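Local coordinates for protein peptidoglycan D,D-transpeptidase FtsI (Yersinia pestis, PDB 6SYN) that probably cross-links peptidoglycan as a D,D-transpeptidase of the class B penicillin-binding protein family, and is the target of penicillin-type inhibitors, at residues A[456-460]-A[485-491]; A[189-194]-A[219-225]. All coordinates share one frame; numbering follows the deposited sequence.

Contact 1 of 2, residues A[456-460]-A[485-491]; sequences YLAYT and YYGGAVS. With CB9 ((2R,4S)-2-[(1R)-1-{[(2S)-2-carboxy-2-phenylacetyl]amino}-2-oxoethyl]-5,5-dimethyl-1,3-thiazolidine-4-carboxylic acid), chain D.
A458 on strand 455-464 meets G487 at the start of the short helix 487-490 with their CA atoms 4.0 Å apart, and the chains then spread to 5.4 Å between the CA atoms of T460 and S491. The backbones come close enough for a CA-H...O contact, 3.1 Å from G487 CA to Y459 O. Beside it, the A458 methyl lies against the Y485 carbonyl and 3.8 Å from V490 CG1. S491 OG gives the hydrogen bond that joins the segments, 2.6 Å to A458 O. It approaches over the flat of the carbonyl, 78° out of its plane. T460 OG1 bonds back to Y459 O, within its own strand.

At the other end, Y456 and Y485 form an offset stack, with centroids 4.4 Å apart and planes at 18°. The CD2 side of each ring overlaps the other's rim. CG of Y485 sits between its backbone N and carbonyl carbon (chi1 53°), which turns the ring over Y456. The edge of Y485 faces CB9 CAJ on the ligand phenyl. Y456 CE1 lies 3.8 Å from CB9 CAL of the same phenyl. The Y486 ring instead offers a face, with the CB9 methyl CAB 3.8 Å above its plane. T442 OG1 bonds both G487 N and the ligand. The three tyrosines thus gather beside the ligand's phenyl group, in the beta-lactam pocket of a penicillin-binding transpeptidase.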
ATOM      1  N   TYR A 456     -12.013  -2.282 -12.828  1.00 21.67           N
ATOM      2  CA  TYR A 456     -11.408  -0.942 -12.597  1.00 20.17           C
ATOM      3  C   TYR A 456     -10.555  -0.906 -11.324  1.00 17.96           C
ATOM      4  O   TYR A 456     -10.817  -1.668 -10.377  1.00 17.92           O
ATOM      5  CB  TYR A 456     -12.507   0.124 -12.564  1.00 20.90           C
ATOM      6  CG  TYR A 456     -13.468   0.054 -13.724  1.00 21.64           C
ATOM      7  CD1 TYR A 456     -13.124   0.556 -14.969  1.00 22.00           C
ATOM      8  CD2 TYR A 456     -14.716  -0.534 -13.585  1.00 21.81           C
ATOM      9  CE1 TYR A 456     -13.998   0.488 -16.043  1.00 22.27           C
ATOM     10  CE2 TYR A 456     -15.603  -0.612 -14.647  1.00 21.95           C
ATOM     11  CZ  TYR A 456     -15.243  -0.099 -15.881  1.00 22.35           C
ATOM     12  OH  TYR A 456     -16.111  -0.170 -16.932  1.00 22.59           O
ATOM     13  N   LEU A 457      -9.535  -0.043 -11.348  1.00 15.61           N
ATOM     14  CA  LEU A 457      -8.766   0.425 -10.167  1.00 14.18           C
ATOM     15  C   LEU A 457      -9.322   1.786  -9.732  1.00 12.84           C
ATOM     16  O   LEU A 457      -9.036   2.783 -10.421  1.00 12.41           O
ATOM     17  CB  LEU A 457      -7.289   0.563 -10.542  1.00 14.22           C
ATOM     18  CG  LEU A 457      -6.599  -0.711 -11.013  1.00 14.26           C
ATOM     19  CD1 LEU A 457      -5.238  -0.385 -11.603  1.00 14.28           C
ATOM     20  CD2 LEU A 457      -6.465  -1.704  -9.872  1.00 14.27           C
ATOM     21  N   ALA A 458     -10.086   1.819  -8.639  1.00 11.65           N
ATOM     22  CA  ALA A 458     -10.601   3.059  -8.017  1.00 10.76           C
ATOM     23  C   ALA A 458      -9.448   3.724  -7.259  1.00  9.99           C
ATOM     24  O   ALA A 458      -8.983   3.152  -6.255  1.00  9.69           O
ATOM     25  CB  ALA A 458     -11.782   2.768  -7.123  1.00 10.68           C
ATOM     26  N   TYR A 459      -9.009   4.881  -7.761  1.00  9.35           N
ATOM     27  CA  TYR A 459      -7.853   5.669  -7.269  1.00  8.94           C
ATOM     28  C   TYR A 459      -8.329   6.959  -6.601  1.00  8.75           C
ATOM     29  O   TYR A 459      -9.261   7.605  -7.107  1.00  8.72           O
ATOM     30  CB  TYR A 459      -6.959   6.101  -8.431  1.00  8.78           C
ATOM     31  CG  TYR A 459      -5.916   5.121  -8.899  1.00  8.66           C
ATOM     32  CD1 TYR A 459      -4.752   4.920  -8.177  1.00  8.58           C
ATOM     33  CD2 TYR A 459      -6.048   4.463 -10.109  1.00  8.64           C
ATOM     34  CE1 TYR A 459      -3.761   4.066  -8.625  1.00  8.55           C
ATOM     35  CE2 TYR A 459      -5.068   3.598 -10.570  1.00  8.63           C
ATOM     36  CZ  TYR A 459      -3.920   3.400  -9.825  1.00  8.57           C
ATOM     37  OH  TYR A 459      -2.946   2.555 -10.268  1.00  8.60           O
ATOM     38  N   THR A 460      -7.662   7.348  -5.518  1.00  8.61           N
ATOM     39  CA  THR A 460      -7.611   8.748  -5.027  1.00  8.44           C
ATOM     40  C   THR A 460      -6.236   8.963  -4.395  1.00  8.30           C
ATOM     41  O   THR A 460      -5.892   8.235  -3.448  1.00  8.23           O
ATOM     42  CB  THR A 460      -8.799   9.072  -4.114  1.00  8.49           C
ATOM     43  OG1 THR A 460      -9.950   9.207  -4.950  1.00  8.56           O
ATOM     44  CG2 THR A 460      -8.614  10.346  -3.319  1.00  8.55           C
ATOM     45  N   TYR A 485     -17.799   2.264  -9.015  1.00 14.47           N
ATOM     46  CA  TYR A 485     -16.407   1.848  -9.340  1.00 14.01           C
ATOM     47  C   TYR A 485     -15.466   3.046  -9.565  1.00 13.34           C
ATOM     48  O   TYR A 485     -14.256   2.804  -9.594  1.00 13.07           O
ATOM     49  CB  TYR A 485     -16.418   0.894 -10.537  1.00 14.24           C
ATOM     50  CG  TYR A 485     -17.144   1.422 -11.747  1.00 14.54           C
ATOM     51  CD1 TYR A 485     -18.506   1.221 -11.899  1.00 14.63           C
ATOM     52  CD2 TYR A 485     -16.477   2.130 -12.734  1.00 14.59           C
ATOM     53  CE1 TYR A 485     -19.187   1.707 -13.001  1.00 14.72           C
ATOM     54  CE2 TYR A 485     -17.142   2.619 -13.846  1.00 14.65           C
ATOM     55  CZ  TYR A 485     -18.504   2.408 -13.978  1.00 14.75           C
ATOM     56  OH  TYR A 485     -19.191   2.885 -15.056  1.00 15.03           O
ATOM     57  N   TYR A 486     -15.968   4.278  -9.717  1.00 13.05           N
ATOM     58  CA  TYR A 486     -15.134   5.503  -9.865  1.00 12.88           C
ATOM     59  C   TYR A 486     -14.298   5.729  -8.603  1.00 12.61           C
ATOM     60  O   TYR A 486     -14.824   5.490  -7.491  1.00 12.71           O
ATOM     61  CB  TYR A 486     -15.978   6.770 -10.032  1.00 13.16           C
ATOM     62  CG  TYR A 486     -16.574   7.016 -11.395  1.00 13.39           C
ATOM     63  CD1 TYR A 486     -16.597   6.035 -12.372  1.00 13.47           C
ATOM     64  CD2 TYR A 486     -17.169   8.233 -11.688  1.00 13.42           C
ATOM     65  CE1 TYR A 486     -17.170   6.265 -13.612  1.00 13.55           C
ATOM     66  CE2 TYR A 486     -17.751   8.478 -12.919  1.00 13.49           C
ATOM     67  CZ  TYR A 486     -17.749   7.490 -13.887  1.00 13.65           C
ATOM     68  OH  TYR A 486     -18.313   7.715 -15.110  1.00 13.97           O
ATOM     69  N   GLY A 487     -13.068   6.226  -8.768  1.00 12.09           N
ATOM     70  CA  GLY A 487     -12.204   6.672  -7.659  1.00 11.74           C
ATOM     71  C   GLY A 487     -12.900   7.710  -6.793  1.00 11.42           C
ATOM     72  O   GLY A 487     -12.773   7.630  -5.553  1.00 11.16           O
ATOM     73  N   GLY A 488     -13.626   8.640  -7.430  1.00 11.10           N
ATOM     74  CA  GLY A 488     -14.362   9.737  -6.772  1.00 11.03           C
ATOM     75  C   GLY A 488     -15.455   9.222  -5.852  1.00 10.93           C
ATOM     76  O   GLY A 488     -15.790   9.924  -4.876  1.00 11.05           O
ATOM     77  N   ALA A 489     -15.985   8.034  -6.150  1.00 10.72           N
ATOM     78  CA  ALA A 489     -17.151   7.418  -5.479  1.00 10.65           C
ATOM     79  C   ALA A 489     -16.713   6.382  -4.432  1.00 10.46           C
ATOM     80  O   ALA A 489     -17.462   6.189  -3.458  1.00 10.08           O
ATOM     81  CB  ALA A 489     -18.033   6.792  -6.532  1.00 10.74           C
ATOM     82  N   VAL A 490     -15.554   5.741  -4.629  1.00 10.46           N
ATOM     83  CA  VAL A 490     -15.117   4.526  -3.872  1.00 10.30           C
ATOM     84  C   VAL A 490     -13.867   4.824  -3.034  1.00 10.07           C
ATOM     85  O   VAL A 490     -13.833   4.366  -1.875  1.00 10.02           O
ATOM     86  CB  VAL A 490     -14.876   3.344  -4.829  1.00 10.36           C
ATOM     87  CG1 VAL A 490     -14.137   2.201  -4.150  1.00 10.36           C
ATOM     88  CG2 VAL A 490     -16.177   2.850  -5.442  1.00 10.37           C
ATOM     89  N   SER A 491     -12.877   5.531  -3.590  1.00  9.92           N
ATOM     90  CA  SER A 491     -11.566   5.800  -2.931  1.00  9.84           C
ATOM     91  C   SER A 491     -11.525   7.208  -2.309  1.00  9.66           C
ATOM     92  O   SER A 491     -10.981   7.332  -1.192  1.00  9.79           O
ATOM     93  CB  SER A 491     -10.426   5.567  -3.889  1.00  9.89           C
ATOM     94  OG  SER A 491     -10.405   4.211  -4.313  1.00  9.97           O
TER
HETATM   95  C   CB9 D 603      -8.886   8.711 -15.576  1.00 18.06           C
HETATM   96  N   CB9 D 603     -10.712   7.590 -16.884  1.00 19.93           N
HETATM   97  O   CB9 D 603      -8.773   7.806 -14.785  1.00 18.06           O
HETATM   98  CA  CB9 D 603     -10.012   8.844 -16.595  1.00 19.20           C
HETATM   99  CB  CB9 D 603     -10.957  10.014 -16.194  1.00 19.31           C
HETATM  100  CAA CB9 D 603     -14.093  10.576 -14.431  1.00 19.03           C
HETATM  101  CAB CB9 D 603     -14.028   8.111 -14.809  1.00 19.10           C
HETATM  102  OAD CB9 D 603     -12.741   8.961 -11.909  1.00 19.09           O
HETATM  103  OAE CB9 D 603     -11.739   4.497 -20.295  1.00 20.36           O
HETATM  104  OAF CB9 D 603      -9.722   7.390 -18.883  1.00 22.06           O
HETATM  105  OAG CB9 D 603     -11.291  10.548 -12.188  1.00 18.60           O
HETATM  106  OAH CB9 D 603     -10.084   4.548 -18.960  1.00 20.37           O
HETATM  107  CAJ CB9 D 603     -15.228   4.921 -16.410  1.00 20.75           C
HETATM  108  CAK CB9 D 603     -15.326   5.924 -17.346  1.00 20.89           C
HETATM  109  CAL CB9 D 603     -14.015   4.313 -16.185  1.00 20.63           C
HETATM  110  CAM CB9 D 603     -14.206   6.323 -18.058  1.00 20.54           C
HETATM  111  CAN CB9 D 603     -12.887   4.713 -16.891  1.00 20.62           C
HETATM  112  NAP CB9 D 603     -11.007  10.267 -14.747  1.00 19.14           N
HETATM  113  SAQ CB9 D 603     -12.694   9.678 -16.624  1.00 19.72           S
HETATM  114  CAR CB9 D 603     -11.983   9.632 -12.588  1.00 19.11           C
HETATM  115  CAS CB9 D 603     -11.145   4.957 -19.355  1.00 20.30           C
HETATM  116  CAT CB9 D 603     -10.644   7.092 -18.124  1.00 20.45           C
HETATM  117  CAU CB9 D 603     -12.964   5.749 -17.817  1.00 20.56           C
HETATM  118  CAX CB9 D 603     -11.884   9.294 -14.086  1.00 19.23           C
HETATM  119  CAY CB9 D 603     -11.768   6.181 -18.657  1.00 20.47           C
HETATM  120  CAZ CB9 D 603     -13.233   9.404 -14.873  1.00 19.13           C

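Contact 2 of 2, residues A[189-194]-A[219-225]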
ATOM      1  N   VAL A 189      -5.237   4.153   8.975  1.00 10.15           N
ATOM      2  CA  VAL A 189      -5.120   3.848   7.521  1.00 10.38           C
ATOM      3  C   VAL A 189      -5.745   2.471   7.264  1.00 10.64           C
ATOM      4  O   VAL A 189      -6.726   2.409   6.508  1.00 10.75           O
ATOM      5  CB  VAL A 189      -3.660   3.927   7.036  1.00 10.29           C
ATOM      6  CG1 VAL A 189      -3.480   3.270   5.677  1.00 10.30           C
ATOM      7  CG2 VAL A 189      -3.169   5.366   6.993  1.00 10.23           C
ATOM      8  N   TYR A 190      -5.212   1.411   7.877  1.00 11.00           N
ATOM      9  CA  TYR A 190      -5.622   0.013   7.592  1.00 11.21           C
ATOM     10  C   TYR A 190      -7.126  -0.158   7.844  1.00 11.69           C
ATOM     11  O   TYR A 190      -7.783  -0.848   7.045  1.00 12.16           O
ATOM     12  CB  TYR A 190      -4.832  -0.999   8.422  1.00 11.14           C
ATOM     13  CG  TYR A 190      -5.409  -2.390   8.342  1.00 11.03           C
ATOM     14  CD1 TYR A 190      -5.109  -3.231   7.282  1.00 10.95           C
ATOM     15  CD2 TYR A 190      -6.312  -2.837   9.292  1.00 10.88           C
ATOM     16  CE1 TYR A 190      -5.666  -4.496   7.190  1.00 10.95           C
ATOM     17  CE2 TYR A 190      -6.875  -4.099   9.217  1.00 10.85           C
ATOM     18  CZ  TYR A 190      -6.550  -4.932   8.162  1.00 10.88           C
ATOM     19  OH  TYR A 190      -7.104  -6.174   8.094  1.00 10.82           O
ATOM     20  N   ARG A 191      -7.651   0.431   8.921  1.00 12.01           N
ATOM     21  CA  ARG A 191      -9.061   0.237   9.358  1.00 12.41           C
ATOM     22  C   ARG A 191     -10.011   0.827   8.310  1.00 12.18           C
ATOM     23  O   ARG A 191     -11.055   0.204   8.035  1.00 12.15           O
ATOM     24  CB  ARG A 191      -9.274   0.859  10.741  1.00 13.13           C
ATOM     25  CG  ARG A 191     -10.726   1.118  11.112  1.00 13.74           C
ATOM     26  CD  ARG A 191     -10.852   1.454  12.586  1.00 14.40           C
ATOM     27  NE  ARG A 191     -10.259   2.733  12.998  1.00 15.09           N
ATOM     28  CZ  ARG A 191      -9.008   2.922  13.446  1.00 15.23           C
ATOM     29  NH1 ARG A 191      -8.622   4.133  13.820  1.00 15.31           N
ATOM     30  NH2 ARG A 191      -8.141   1.925  13.519  1.00 15.20           N
ATOM     31  N   GLU A 192      -9.673   1.989   7.754  1.00 11.84           N
ATOM     32  CA  GLU A 192     -10.500   2.662   6.717  1.00 11.59           C
ATOM     33  C   GLU A 192     -10.426   1.851   5.420  1.00 11.57           C
ATOM     34  O   GLU A 192     -11.471   1.698   4.761  1.00 11.48           O
ATOM     35  CB  GLU A 192     -10.040   4.112   6.543  1.00 11.33           C
ATOM     36  CG  GLU A 192     -10.280   4.959   7.779  1.00 11.17           C
ATOM     37  CD  GLU A 192     -11.736   5.053   8.200  1.00 10.95           C
ATOM     38  OE1 GLU A 192     -12.607   4.977   7.322  1.00 10.74           O
ATOM     39  OE2 GLU A 192     -11.990   5.197   9.405  1.00 10.96           O
ATOM     40  N   LEU A 193      -9.239   1.334   5.092  1.00 11.71           N
ATOM     41  CA  LEU A 193      -8.958   0.590   3.836  1.00 11.93           C
ATOM     42  C   LEU A 193      -9.705  -0.747   3.857  1.00 12.12           C
ATOM     43  O   LEU A 193     -10.510  -0.999   2.943  1.00 12.02           O
ATOM     44  CB  LEU A 193      -7.447   0.364   3.727  1.00 11.91           C
ATOM     45  CG  LEU A 193      -6.994  -0.442   2.513  1.00 11.82           C
ATOM     46  CD1 LEU A 193      -7.159   0.379   1.241  1.00 11.88           C
ATOM     47  CD2 LEU A 193      -5.555  -0.908   2.678  1.00 11.68           C
ATOM     48  N   ASN A 194      -9.423  -1.559   4.879  1.00 12.44           N
ATOM     49  CA  ASN A 194      -9.984  -2.920   5.084  1.00 12.61           C
ATOM     50  C   ASN A 194     -11.508  -2.862   4.971  1.00 12.74           C
ATOM     51  O   ASN A 194     -12.063  -3.610   4.150  1.00 12.81           O
ATOM     52  CB  ASN A 194      -9.556  -3.493   6.433  1.00 12.73           C
ATOM     53  CG  ASN A 194      -9.704  -4.994   6.488  1.00 12.89           C
ATOM     54  OD1 ASN A 194     -10.315  -5.529   7.409  1.00 13.23           O
ATOM     55  ND2 ASN A 194      -9.150  -5.676   5.502  1.00 12.93           N
ATOM     56  N   ALA A 219       2.611   5.245   7.043  1.00  9.84           N
ATOM     57  CA  ALA A 219       1.606   4.162   6.990  1.00  9.87           C
ATOM     58  C   ALA A 219       1.688   3.442   5.643  1.00  9.99           C
ATOM     59  O   ALA A 219       1.873   4.121   4.621  1.00  9.98           O
ATOM     60  CB  ALA A 219       0.234   4.733   7.239  1.00  9.81           C
ATOM     61  N   MET A 220       1.544   2.114   5.660  1.00 10.23           N
ATOM     62  CA  MET A 220       1.540   1.239   4.459  1.00 10.48           C
ATOM     63  C   MET A 220       0.695  -0.007   4.761  1.00 10.48           C
ATOM     64  O   MET A 220       1.220  -0.945   5.400  1.00 10.59           O
ATOM     65  CB  MET A 220       2.970   0.833   4.094  1.00 10.84           C
ATOM     66  CG  MET A 220       3.088   0.116   2.765  1.00 11.12           C
ATOM     67  SD  MET A 220       4.741  -0.581   2.549  1.00 11.62           S
ATOM     68  CE  MET A 220       5.497   0.666   1.510  1.00 11.60           C
ATOM     69  N   ALA A 221      -0.567  -0.011   4.322  1.00 10.32           N
ATOM     70  CA  ALA A 221      -1.561  -1.059   4.639  1.00 10.20           C
ATOM     71  C   ALA A 221      -2.120  -1.677   3.355  1.00 10.17           C
ATOM     72  O   ALA A 221      -2.121  -1.007   2.307  1.00 10.05           O
ATOM     73  CB  ALA A 221      -2.661  -0.482   5.490  1.00 10.19           C
ATOM     74  N   ASN A 222      -2.563  -2.931   3.458  1.00 10.32           N
ATOM     75  CA  ASN A 222      -3.189  -3.715   2.364  1.00 10.36           C
ATOM     76  C   ASN A 222      -4.384  -4.476   2.936  1.00 10.47           C
ATOM     77  O   ASN A 222      -4.311  -4.934   4.092  1.00 10.43           O
ATOM     78  CB  ASN A 222      -2.215  -4.705   1.725  1.00 10.34           C
ATOM     79  CG  ASN A 222      -0.876  -4.085   1.385  1.00 10.41           C
ATOM     80  OD1 ASN A 222      -0.753  -3.380   0.383  1.00 10.35           O
ATOM     81  ND2 ASN A 222       0.128  -4.343   2.211  1.00 10.21           N
ATOM     82  N   SER A 223      -5.449  -4.580   2.152  1.00 10.68           N
ATOM     83  CA  SER A 223      -6.589  -5.494   2.398  1.00 10.91           C
ATOM     84  C   SER A 223      -6.794  -6.323   1.136  1.00 11.18           C
ATOM     85  O   SER A 223      -6.866  -5.754   0.051  1.00 11.16           O
ATOM     86  CB  SER A 223      -7.822  -4.727   2.776  1.00 10.89           C
ATOM     87  OG  SER A 223      -8.900  -5.609   3.049  1.00 10.79           O
ATOM     88  N   PRO A 224      -6.884  -7.672   1.221  1.00 11.51           N
ATOM     89  CA  PRO A 224      -6.889  -8.399   2.496  1.00 11.67           C
ATOM     90  C   PRO A 224      -5.526  -8.538   3.190  1.00 11.90           C
ATOM     91  O   PRO A 224      -4.502  -8.456   2.530  1.00 11.88           O
ATOM     92  CB  PRO A 224      -7.365  -9.794   2.075  1.00 11.59           C
ATOM     93  CG  PRO A 224      -6.813  -9.945   0.678  1.00 11.55           C
ATOM     94  CD  PRO A 224      -6.999  -8.573   0.064  1.00 11.53           C
ATOM     95  N   SER A 225      -5.552  -8.744   4.507  1.00 12.17           N
ATOM     96  CA  SER A 225      -4.345  -8.991   5.331  1.00 12.56           C
ATOM     97  C   SER A 225      -4.370 -10.443   5.808  1.00 13.10           C
ATOM     98  O   SER A 225      -5.029 -11.266   5.140  1.00 13.83           O
ATOM     99  CB  SER A 225      -4.244  -8.020   6.473  1.00 12.60           C
ATOM    100  OG  SER A 225      -2.902  -7.938   6.941  1.00 12.55           O
TER
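V189, Y190 and L193 put one side of helix 183-199 against the edge strand 217-223 of the five-stranded antiparallel sheet, a helix-on-sheet layer of the transpeptidase fold. The axes of the two segments are 7.8 Å apart and run in the same direction, 25° from parallel.

The small strand residues leave room for the helix to come close. The methyl of A221 is the central bump. It fits a hollow lined by V189, Y190 and L193, with Q186 of the same helix also touching it. A221 CB is 3.7 Å from Y190 CB and 3.8 Å from V189 CG1. The two V189 methyls split between the alanines: CG1 goes to A221, and CG2 lies 3.5 Å from A219 CB. Further along, L193 pushes CD2 toward the backbone, 3.5 Å from A221 O.

The Y190 ring reaches along the strand from A221 past N222 O to S225 CB. Its CG lies opposite the backbone N (chi1 169°), which carries the ring there. The ring turns its edge to N222 O, CE1 being 3.4 Å from that oxygen, which lies in the ring plane. N194 CB sits over one face. Y190 OH bonds to Q118 NE2, and S225 OG to Q118 O. At the end of the contact N194 ND2 points at S223 OG in a hydrogen bond that is doubtful in detail: very short, and bent to 121° at the hydrogen.

In the fold
Both contacts lie on the same five-stranded antiparallel sheet. Contact 2 uses its outermost strand 217-223. Contact 1 uses strand 455-464, next to the other outermost strand 437-446. Strands 204-211 and 471-478 lie between them. The contact centres are 16 Å apart, and the nearest atoms are about 7 Å apart, so the two do not touch. Helix 492-505 bridges them: it meets T460 of contact 1 and V189 of contact 2. Along the chain, contact 2 closes before contact 1 opens. Contact 1 forms part of the ligand pocket, which lies toward the 437-446 edge. Contact 2 is structural packing of a helix at the other edge of the sheet.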